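Local atomic coordinates of Pre-mRNA-splicing factor SAD1 (Saccharomyces cerevisiae, PDB entry 4MSX), a protein that promotes assembly of newly synthesized U4 snRNA into the U4/U6 snRNP and is required for pre-mRNA splicing, its deubiquitinase-like fold being catalytically inactive. Residues A[408-420]-A[468-481]. Sequence-based numbering, arbitrary orientation.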
ATOM      1  N   HIS A 408       5.240  -7.043  29.396  1.00 47.05           N
ATOM      2  CA  HIS A 408       6.649  -7.396  29.158  1.00 53.61           C
ATOM      3  C   HIS A 408       7.058  -7.620  27.714  1.00 58.44           C
ATOM      4  O   HIS A 408       8.242  -7.848  27.451  1.00 47.40           O
ATOM      5  CB  HIS A 408       7.055  -8.567  30.052  1.00 58.42           C
ATOM      6  CG  HIS A 408       6.874  -8.252  31.505  1.00 73.37           C
ATOM      7  ND1 HIS A 408       6.344  -9.144  32.413  1.00 76.89           N
ATOM      8  CD2 HIS A 408       7.112  -7.107  32.193  1.00 67.99           C
ATOM      9  CE1 HIS A 408       6.280  -8.568  33.601  1.00 86.70           C
ATOM     10  NE2 HIS A 408       6.733  -7.330  33.494  1.00 77.10           N
ATOM     11  N   VAL A 409       6.119  -7.513  26.769  1.00 44.14           N
ATOM     12  CA  VAL A 409       6.501  -7.634  25.354  1.00 42.70           C
ATOM     13  C   VAL A 409       6.691  -6.223  24.831  1.00 41.78           C
ATOM     14  O   VAL A 409       5.805  -5.394  24.987  1.00 38.54           O
ATOM     15  CB  VAL A 409       5.425  -8.371  24.573  1.00 47.57           C
ATOM     16  CG1 VAL A 409       5.787  -8.455  23.082  1.00 46.65           C
ATOM     17  CG2 VAL A 409       5.212  -9.769  25.179  1.00 46.18           C
ATOM     18  N   LYS A 410       7.848  -5.918  24.263  1.00 37.00           N
ATOM     19  CA  LYS A 410       8.101  -4.568  23.791  1.00 38.17           C
ATOM     20  C   LYS A 410       7.771  -4.446  22.283  1.00 34.01           C
ATOM     21  O   LYS A 410       8.067  -5.364  21.510  1.00 32.90           O
ATOM     22  CB  LYS A 410       9.562  -4.220  23.956  1.00 42.24           C
ATOM     23  CG  LYS A 410       9.946  -3.909  25.429  1.00 64.12           C
ATOM     24  CD  LYS A 410      11.468  -3.810  25.608  1.00 62.49           C
ATOM     25  CE  LYS A 410      11.868  -3.897  27.106  1.00 91.53           C
ATOM     26  NZ  LYS A 410      11.498  -5.203  27.780  1.00 84.33           N
ATOM     27  N   TYR A 411       7.253  -3.281  21.899  1.00 33.53           N
ATOM     28  CA  TYR A 411       6.919  -2.971  20.490  1.00 30.76           C
ATOM     29  C   TYR A 411       7.493  -1.606  20.123  1.00 33.15           C
ATOM     30  O   TYR A 411       7.594  -0.723  20.987  1.00 30.76           O
ATOM     31  CB  TYR A 411       5.375  -2.873  20.368  1.00 30.10           C
ATOM     32  CG  TYR A 411       4.722  -4.212  20.211  1.00 31.11           C
ATOM     33  CD1 TYR A 411       4.291  -4.949  21.327  1.00 31.52           C
ATOM     34  CD2 TYR A 411       4.516  -4.743  18.940  1.00 29.57           C
ATOM     35  CE1 TYR A 411       3.693  -6.183  21.163  1.00 31.76           C
ATOM     36  CE2 TYR A 411       3.919  -5.961  18.772  1.00 30.93           C
ATOM     37  CZ  TYR A 411       3.492  -6.671  19.872  1.00 32.92           C
ATOM     38  OH  TYR A 411       2.908  -7.886  19.663  1.00 28.97           O
ATOM     39  N   ARG A 412       7.810  -1.397  18.837  1.00 30.50           N
ATOM     40  CA  ARG A 412       8.224  -0.084  18.377  1.00 31.55           C
ATOM     41  C   ARG A 412       7.301   0.332  17.204  1.00 29.17           C
ATOM     42  O   ARG A 412       6.969  -0.523  16.391  1.00 27.03           O
ATOM     43  CB  ARG A 412       9.665  -0.150  17.854  1.00 35.51           C
ATOM     44  CG  ARG A 412      10.648  -0.265  19.042  1.00 59.61           C
ATOM     45  CD  ARG A 412      12.070   0.156  18.729  1.00 78.50           C
ATOM     46  NE  ARG A 412      12.886   0.053  19.944  1.00102.41           N
ATOM     47  CZ  ARG A 412      14.174   0.378  20.031  1.00102.98           C
ATOM     48  NH1 ARG A 412      14.828   0.840  18.968  1.00 89.34           N
ATOM     49  NH2 ARG A 412      14.811   0.241  21.191  1.00107.07           N
ATOM     50  N   LEU A 413       6.967   1.609  17.141  1.00 27.90           N
ATOM     51  CA  LEU A 413       6.033   2.129  16.121  1.00 31.27           C
ATOM     52  C   LEU A 413       6.735   2.144  14.771  1.00 33.30           C
ATOM     53  O   LEU A 413       7.847   2.647  14.672  1.00 27.56           O
ATOM     54  CB  LEU A 413       5.620   3.541  16.495  1.00 32.07           C
ATOM     55  CG  LEU A 413       4.613   4.180  15.534  1.00 28.31           C
ATOM     56  CD1 LEU A 413       3.241   3.417  15.562  1.00 27.09           C
ATOM     57  CD2 LEU A 413       4.442   5.636  15.952  1.00 27.42           C
ATOM     58  N   LYS A 414       6.072   1.638  13.730  1.00 24.69           N
ATOM     59  CA  LYS A 414       6.659   1.543  12.392  0.54 27.82           C
ATOM     60  C   LYS A 414       5.846   2.310  11.341  1.00 30.88           C
ATOM     61  O   LYS A 414       6.386   2.730  10.329  1.00 26.76           O
ATOM     62  CB  LYS A 414       6.737   0.070  11.950  0.54 31.71           C
ATOM     63  CG  LYS A 414       7.742  -0.807  12.771  0.54 34.62           C
ATOM     64  CD  LYS A 414       9.221  -0.489  12.433  0.54 36.01           C
ATOM     65  CE  LYS A 414       9.544  -0.740  10.938  0.54 43.53           C
ATOM     66  NZ  LYS A 414       9.340  -2.154  10.484  0.54 46.24           N
ATOM     67  N   ALA A 415       4.540   2.483  11.581  1.00 25.38           N
ATOM     68  CA  ALA A 415       3.702   3.193  10.605  1.00 24.57           C
ATOM     69  C   ALA A 415       2.564   3.876  11.348  1.00 22.28           C
ATOM     70  O   ALA A 415       2.043   3.327  12.347  1.00 25.82           O
ATOM     71  CB  ALA A 415       3.123   2.182   9.585  1.00 23.68           C
ATOM     72  N   ASN A 416       2.182   5.046  10.846  1.00 23.00           N
ATOM     73  CA  ASN A 416       1.140   5.871  11.471  1.00 24.82           C
ATOM     74  C   ASN A 416       0.269   6.468  10.344  1.00 28.28           C
ATOM     75  O   ASN A 416       0.777   7.219   9.522  1.00 28.68           O
ATOM     76  CB  ASN A 416       1.832   6.976  12.286  1.00 24.09           C
ATOM     77  CG  ASN A 416       0.849   7.777  13.162  1.00 27.90           C
ATOM     78  OD1 ASN A 416      -0.004   7.207  13.814  1.00 33.17           O
ATOM     79  ND2 ASN A 416       0.946   9.097  13.124  1.00 26.34           N
ATOM     80  N   VAL A 417      -1.006   6.075  10.264  1.00 23.30           N
ATOM     81  CA  VAL A 417      -1.895   6.660   9.240  1.00 22.09           C
ATOM     82  C   VAL A 417      -2.673   7.760   9.942  1.00 24.08           C
ATOM     83  O   VAL A 417      -3.330   7.506  10.953  1.00 25.99           O
ATOM     84  CB  VAL A 417      -2.837   5.614   8.698  1.00 23.05           C
ATOM     85  CG1 VAL A 417      -3.820   6.218   7.604  1.00 24.13           C
ATOM     86  CG2 VAL A 417      -1.988   4.476   8.015  1.00 22.83           C
ATOM     87  N   VAL A 418      -2.652   8.939   9.355  1.00 24.29           N
ATOM     88  CA  VAL A 418      -3.187  10.134   9.976  1.00 25.97           C
ATOM     89  C   VAL A 418      -4.379  10.645   9.194  1.00 28.20           C
ATOM     90  O   VAL A 418      -4.419  10.577   7.943  1.00 27.53           O
ATOM     91  CB  VAL A 418      -2.077  11.201   9.978  1.00 33.66           C
ATOM     92  CG1 VAL A 418      -2.652  12.579  10.134  1.00 40.41           C
ATOM     93  CG2 VAL A 418      -1.062  10.844  11.116  1.00 31.49           C
ATOM     94  N   HIS A 419      -5.350  11.180   9.930  1.00 24.77           N
ATOM     95  CA  HIS A 419      -6.569  11.681   9.326  1.00 26.32           C
ATOM     96  C   HIS A 419      -6.472  13.216   9.239  1.00 36.19           C
ATOM     97  O   HIS A 419      -6.120  13.864  10.198  1.00 30.62           O
ATOM     98  CB  HIS A 419      -7.778  11.278  10.181  1.00 28.96           C
ATOM     99  CG  HIS A 419      -9.078  11.810   9.663  1.00 35.19           C
ATOM    100  ND1 HIS A 419      -9.870  12.672  10.389  1.00 40.22           N
ATOM    101  CD2 HIS A 419      -9.715  11.615   8.480  1.00 31.95           C
ATOM    102  CE1 HIS A 419     -10.943  12.979   9.679  1.00 40.26           C
ATOM    103  NE2 HIS A 419     -10.878  12.346   8.520  1.00 34.68           N
ATOM    104  N   VAL A 420      -6.806  13.780   8.088  1.00 32.16           N
ATOM    105  CA  VAL A 420      -6.688  15.220   7.843  1.00 37.15           C
ATOM    106  C   VAL A 420      -8.000  15.627   7.221  1.00 41.88           C
ATOM    107  O   VAL A 420      -8.537  14.907   6.350  1.00 36.49           O
ATOM    108  CB  VAL A 420      -5.505  15.505   6.840  1.00 47.34           C
ATOM    109  CG1 VAL A 420      -5.612  16.862   6.232  1.00 56.12           C
ATOM    110  CG2 VAL A 420      -4.182  15.370   7.571  1.00 56.24           C
ATOM    111  N   LEU A 468       5.117  13.215  16.126  1.00 35.80           N
ATOM    112  CA  LEU A 468       4.132  12.525  15.246  1.00 33.05           C
ATOM    113  C   LEU A 468       2.739  12.569  15.844  1.00 29.92           C
ATOM    114  O   LEU A 468       1.757  12.814  15.151  1.00 29.53           O
ATOM    115  CB  LEU A 468       4.541  11.048  15.062  1.00 35.48           C
ATOM    116  CG  LEU A 468       5.796  10.790  14.241  1.00 41.49           C
ATOM    117  CD1 LEU A 468       6.021   9.280  14.068  1.00 39.75           C
ATOM    118  CD2 LEU A 468       5.699  11.511  12.898  1.00 35.45           C
ATOM    119  N   PHE A 469       2.639  12.417  17.162  1.00 30.44           N
ATOM    120  CA  PHE A 469       1.326  12.303  17.780  1.00 31.09           C
ATOM    121  C   PHE A 469       0.538  13.577  17.704  1.00 30.87           C
ATOM    122  O   PHE A 469      -0.642  13.565  17.960  1.00 31.83           O
ATOM    123  CB  PHE A 469       1.427  11.855  19.231  1.00 30.84           C
ATOM    124  CG  PHE A 469       1.851  12.973  20.161  1.00 35.84           C
ATOM    125  CD1 PHE A 469       3.197  13.213  20.386  1.00 35.09           C
ATOM    126  CD2 PHE A 469       0.883  13.797  20.768  1.00 36.13           C
ATOM    127  CE1 PHE A 469       3.607  14.267  21.258  1.00 39.48           C
ATOM    128  CE2 PHE A 469       1.292  14.878  21.658  1.00 32.76           C
ATOM    129  CZ  PHE A 469       2.645  15.108  21.852  1.00 37.78           C
ATOM    130  N   LEU A 470       1.125  14.697  17.292  1.00 35.56           N
ATOM    131  CA  LEU A 470       0.284  15.913  17.201  1.00 29.13           C
ATOM    132  C   LEU A 470      -0.805  15.861  16.125  1.00 40.86           C
ATOM    133  O   LEU A 470      -1.774  16.592  16.215  1.00 38.07           O
ATOM    134  CB  LEU A 470       1.150  17.140  16.938  1.00 35.86           C
ATOM    135  CG  LEU A 470       2.038  17.444  18.156  1.00 37.33           C
ATOM    136  CD1 LEU A 470       2.941  18.569  17.777  1.00 39.09           C
ATOM    137  CD2 LEU A 470       1.115  17.826  19.352  1.00 37.77           C
ATOM    138  N   LYS A 471      -0.644  15.011  15.118  1.00 32.81           N
ATOM    139  CA  LYS A 471      -1.709  14.858  14.097  1.00 30.71           C
ATOM    140  C   LYS A 471      -2.667  13.763  14.522  1.00 29.15           C
ATOM    141  O   LYS A 471      -2.333  12.925  15.407  1.00 31.68           O
ATOM    142  CB  LYS A 471      -1.056  14.484  12.743  1.00 36.87           C
ATOM    143  CG  LYS A 471      -0.183  15.616  12.213  1.00 48.92           C
ATOM    144  CD  LYS A 471       0.087  15.494  10.712  1.00 57.62           C
ATOM    145  CE  LYS A 471       0.867  16.709  10.181  1.00 71.05           C
ATOM    146  NZ  LYS A 471       1.388  16.529   8.764  1.00 56.87           N
ATOM    147  N   GLU A 472      -3.826  13.715  13.876  1.00 30.52           N
ATOM    148  CA  GLU A 472      -4.852  12.787  14.329  1.00 31.34           C
ATOM    149  C   GLU A 472      -4.594  11.339  13.845  1.00 33.05           C
ATOM    150  O   GLU A 472      -4.993  10.989  12.714  1.00 30.85           O
ATOM    151  CB  GLU A 472      -6.178  13.259  13.803  1.00 27.72           C
ATOM    152  CG  GLU A 472      -7.371  12.554  14.427  1.00 32.94           C
ATOM    153  CD  GLU A 472      -8.710  12.990  13.821  1.00 42.79           C
ATOM    154  OE1 GLU A 472      -9.082  14.172  13.982  1.00 42.17           O
ATOM    155  OE2 GLU A 472      -9.407  12.151  13.184  1.00 38.64           O
ATOM    156  N   THR A 473      -4.008  10.518  14.715  1.00 29.79           N
ATOM    157  CA  THR A 473      -3.696   9.130  14.386  1.00 27.41           C
ATOM    158  C   THR A 473      -4.992   8.312  14.239  1.00 27.24           C
ATOM    159  O   THR A 473      -5.971   8.458  15.018  1.00 23.63           O
ATOM    160  CB  THR A 473      -2.733   8.472  15.425  1.00 29.24           C
ATOM    161  OG1 THR A 473      -2.425   7.160  14.973  1.00 26.63           O
ATOM    162  CG2 THR A 473      -3.395   8.381  16.847  1.00 26.07           C
ATOM    163  N   PHE A 474      -5.038   7.482  13.199  1.00 24.75           N
ATOM    164  CA  PHE A 474      -6.211   6.637  12.948  1.00 21.38           C
ATOM    165  C   PHE A 474      -5.825   5.148  13.004  1.00 25.04           C
ATOM    166  O   PHE A 474      -6.530   4.346  13.610  1.00 25.04           O
ATOM    167  CB  PHE A 474      -6.776   6.963  11.546  1.00 23.16           C
ATOM    168  CG  PHE A 474      -8.007   6.172  11.178  1.00 26.99           C
ATOM    169  CD1 PHE A 474      -9.205   6.355  11.866  1.00 27.89           C
ATOM    170  CD2 PHE A 474      -7.979   5.286  10.094  1.00 26.41           C
ATOM    171  CE1 PHE A 474     -10.345   5.638  11.522  1.00 29.76           C
ATOM    172  CE2 PHE A 474      -9.130   4.563   9.743  1.00 25.88           C
ATOM    173  CZ  PHE A 474     -10.307   4.737  10.430  1.00 23.97           C
ATOM    174  N   ILE A 475      -4.742   4.768  12.304  1.00 22.31           N
ATOM    175  CA  ILE A 475      -4.229   3.414  12.350  0.60 22.23           C
ATOM    176  C   ILE A 475      -2.726   3.433  12.597  1.00 23.16           C
ATOM    177  O   ILE A 475      -2.018   4.271  12.048  1.00 26.66           O
ATOM    178  CB  ILE A 475      -4.442   2.692  10.951  0.60 24.23           C
ATOM    179  CG1 ILE A 475      -5.844   2.117  10.867  0.60 27.81           C
ATOM    180  CG2 ILE A 475      -3.401   1.572  10.749  0.60 26.88           C
ATOM    181  CD1 ILE A 475      -6.192   1.745   9.420  0.60 28.49           C
ATOM    182  N   GLN A 476      -2.241   2.496  13.387  1.00 22.11           N
ATOM    183  CA  GLN A 476      -0.792   2.385  13.601  1.00 19.91           C
ATOM    184  C   GLN A 476      -0.366   0.967  13.463  1.00 23.32           C
ATOM    185  O   GLN A 476      -1.113   0.059  13.808  1.00 26.13           O
ATOM    186  CB  GLN A 476      -0.367   2.811  15.061  1.00 23.93           C
ATOM    187  CG  GLN A 476      -0.559   4.315  15.251  1.00 25.78           C
ATOM    188  CD  GLN A 476      -0.211   4.756  16.665  1.00 31.53           C
ATOM    189  OE1 GLN A 476      -0.237   3.937  17.619  1.00 28.24           O
ATOM    190  NE2 GLN A 476       0.163   6.026  16.798  1.00 30.74           N
ATOM    191  N   VAL A 477       0.893   0.792  13.057  1.00 23.74           N
ATOM    192  CA  VAL A 477       1.440  -0.565  12.978  1.00 21.82           C
ATOM    193  C   VAL A 477       2.647  -0.563  13.918  1.00 24.67           C
ATOM    194  O   VAL A 477       3.505   0.292  13.783  1.00 26.01           O
ATOM    195  CB  VAL A 477       1.944  -0.942  11.566  1.00 24.20           C
ATOM    196  CG1 VAL A 477       2.630  -2.333  11.574  1.00 21.75           C
ATOM    197  CG2 VAL A 477       0.761  -0.956  10.535  1.00 22.87           C
ATOM    198  N   TRP A 478       2.631  -1.477  14.876  1.00 26.76           N
ATOM    199  CA  TRP A 478       3.731  -1.624  15.869  1.00 26.81           C
ATOM    200  C   TRP A 478       4.412  -2.953  15.623  1.00 30.48           C
ATOM    201  O   TRP A 478       3.731  -3.959  15.326  1.00 28.86           O
ATOM    202  CB  TRP A 478       3.149  -1.609  17.290  1.00 24.02           C
ATOM    203  CG  TRP A 478       2.627  -0.266  17.686  1.00 23.78           C
ATOM    204  CD1 TRP A 478       1.420   0.285  17.306  1.00 26.49           C
ATOM    205  CD2 TRP A 478       3.284   0.729  18.491  1.00 27.70           C
ATOM    206  NE1 TRP A 478       1.298   1.543  17.843  1.00 30.42           N
ATOM    207  CE2 TRP A 478       2.408   1.823  18.600  1.00 31.32           C
ATOM    208  CE3 TRP A 478       4.516   0.769  19.198  1.00 30.08           C
ATOM    209  CZ2 TRP A 478       2.729   2.988  19.339  1.00 30.04           C
ATOM    210  CZ3 TRP A 478       4.825   1.913  19.931  1.00 29.02           C
ATOM    211  CH2 TRP A 478       3.937   3.004  19.988  1.00 28.49           C
ATOM    212  N   GLU A 479       5.748  -2.991  15.770  1.00 26.71           N
ATOM    213  CA  GLU A 479       6.473  -4.205  15.469  1.00 27.32           C
ATOM    214  C   GLU A 479       7.179  -4.713  16.756  1.00 30.53           C
ATOM    215  O   GLU A 479       7.799  -3.929  17.489  1.00 29.02           O
ATOM    216  CB  GLU A 479       7.564  -3.962  14.413  1.00 31.11           C
ATOM    217  CG  GLU A 479       8.335  -5.242  14.104  1.00 39.76           C
ATOM    218  CD  GLU A 479       9.290  -5.123  12.894  1.00 47.58           C
ATOM    219  OE1 GLU A 479       9.708  -3.978  12.543  1.00 43.71           O
ATOM    220  OE2 GLU A 479       9.614  -6.190  12.307  1.00 52.76           O
ATOM    221  N   LYS A 480       7.021  -5.991  17.010  1.00 30.90           N
ATOM    222  CA  LYS A 480       7.468  -6.587  18.277  1.00 38.63           C
ATOM    223  C   LYS A 480       8.999  -6.638  18.258  1.00 37.13           C
ATOM    224  O   LYS A 480       9.604  -6.906  17.215  1.00 36.95           O
ATOM    225  CB  LYS A 480       6.848  -7.982  18.456  1.00 34.51           C
ATOM    226  CG  LYS A 480       7.384  -8.806  19.650  1.00 41.32           C
ATOM    227  CD  LYS A 480       6.300  -9.736  20.193  1.00 46.02           C
ATOM    228  CE  LYS A 480       6.108 -10.959  19.377  1.00 47.06           C
ATOM    229  NZ  LYS A 480       4.968 -11.774  19.904  1.00 43.75           N
ATOM    230  N   GLN A 481       9.609  -6.267  19.378  1.00 45.50           N
ATOM    231  CA  GLN A 481      11.071  -6.285  19.498  1.00 58.49           C
ATOM    232  C   GLN A 481      11.516  -7.536  20.234  1.00 57.72           C
ATOM    233  O   GLN A 481      10.826  -7.990  21.162  1.00 53.59           O
ATOM    234  CB  GLN A 481      11.555  -5.076  20.305  1.00 52.88           C
ATOM    235  CG  GLN A 481      11.081  -3.771  19.751  1.00 53.88           C
ATOM    236  CD  GLN A 481      11.536  -3.590  18.311  1.00 75.98           C
ATOM    237  OE1 GLN A 481      12.718  -3.322  18.066  1.00 62.66           O
ATOM    238  NE2 GLN A 481      10.600  -3.755  17.339  1.00 53.06           N
TER
HETATM  239  O   HOH W   1       9.666  -8.026  23.903  1.00 58.28           O
HETATM  240  O   HOH W   2      -0.367  10.945  14.841  1.00 29.22           O
HETATM  241  O   HOH W   3      -4.419  15.464  11.680  1.00 43.45           O
HETATM  242  O   HOH W   4      -7.963  15.673  11.683  1.00 47.12           O
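Leu413 and Trp478 form a non-hydrogen-bonded pair of the antiparallel strands 409-420 and 472-480, and following the tryptophan outward shows how they mesh. Trp478 CB touches Tyr411 CD2 at 3.8 Å. With chi1 at -70°, CG stands opposite the carbonyl carbon, and the indole swings across the neighbouring strand. The five-membered ring takes a CH-pi contact on one face, Leu413 CD1 lying 3.7 Å from its centroid and 22° off the normal. On the same ring Trp478 NE1 donates to Gln476 OE1 (2.9 Å), which lies near the indole plane. Farther out, Trp478 CE3 comes to 3.3 Å from Leu413 N, and the walk ends with CZ3 and CH2 near Leu413 CB. Replacing Trp478 by an alanine removes the indole, which is likely to open a gap beside Leu413 CD1 and leave the side-chain oxygen OE1 of Gln476 without this donor.

The Gln476 amide is also held at its other end, since NE2 gives a bond to Asn416 OD1 from above that carbonyl's plane. Thr473 OG1 donates to Asn416 OD1 at 2.7 Å, in plane, so this oxygen has two donors; Asn416 ND2 turns to Gln443 and a water.

Two classic beta bulges interrupt the register. Lys414 N and Ala415 N both bond to Val477 O; Phe474 N bonds to Val417 O at 2.8 Å, and Ile475 N adds a weak bond to it. At the first bulge Lys414, in one of two conformers, folds back to a salt bridge with Glu479 OE1.

In the mixed sheet of the USP-type domain, strand 438-446 pairs with residues 414-418, while Tyr411 and Leu413 bond to Leu404 and Ser402. Strand 374-379 flanks 472-480, its Phe377 meeting the Trp478 ring. On the face bearing Ala415, Val417 and Ile475, helix 189-203 packs through Leu201.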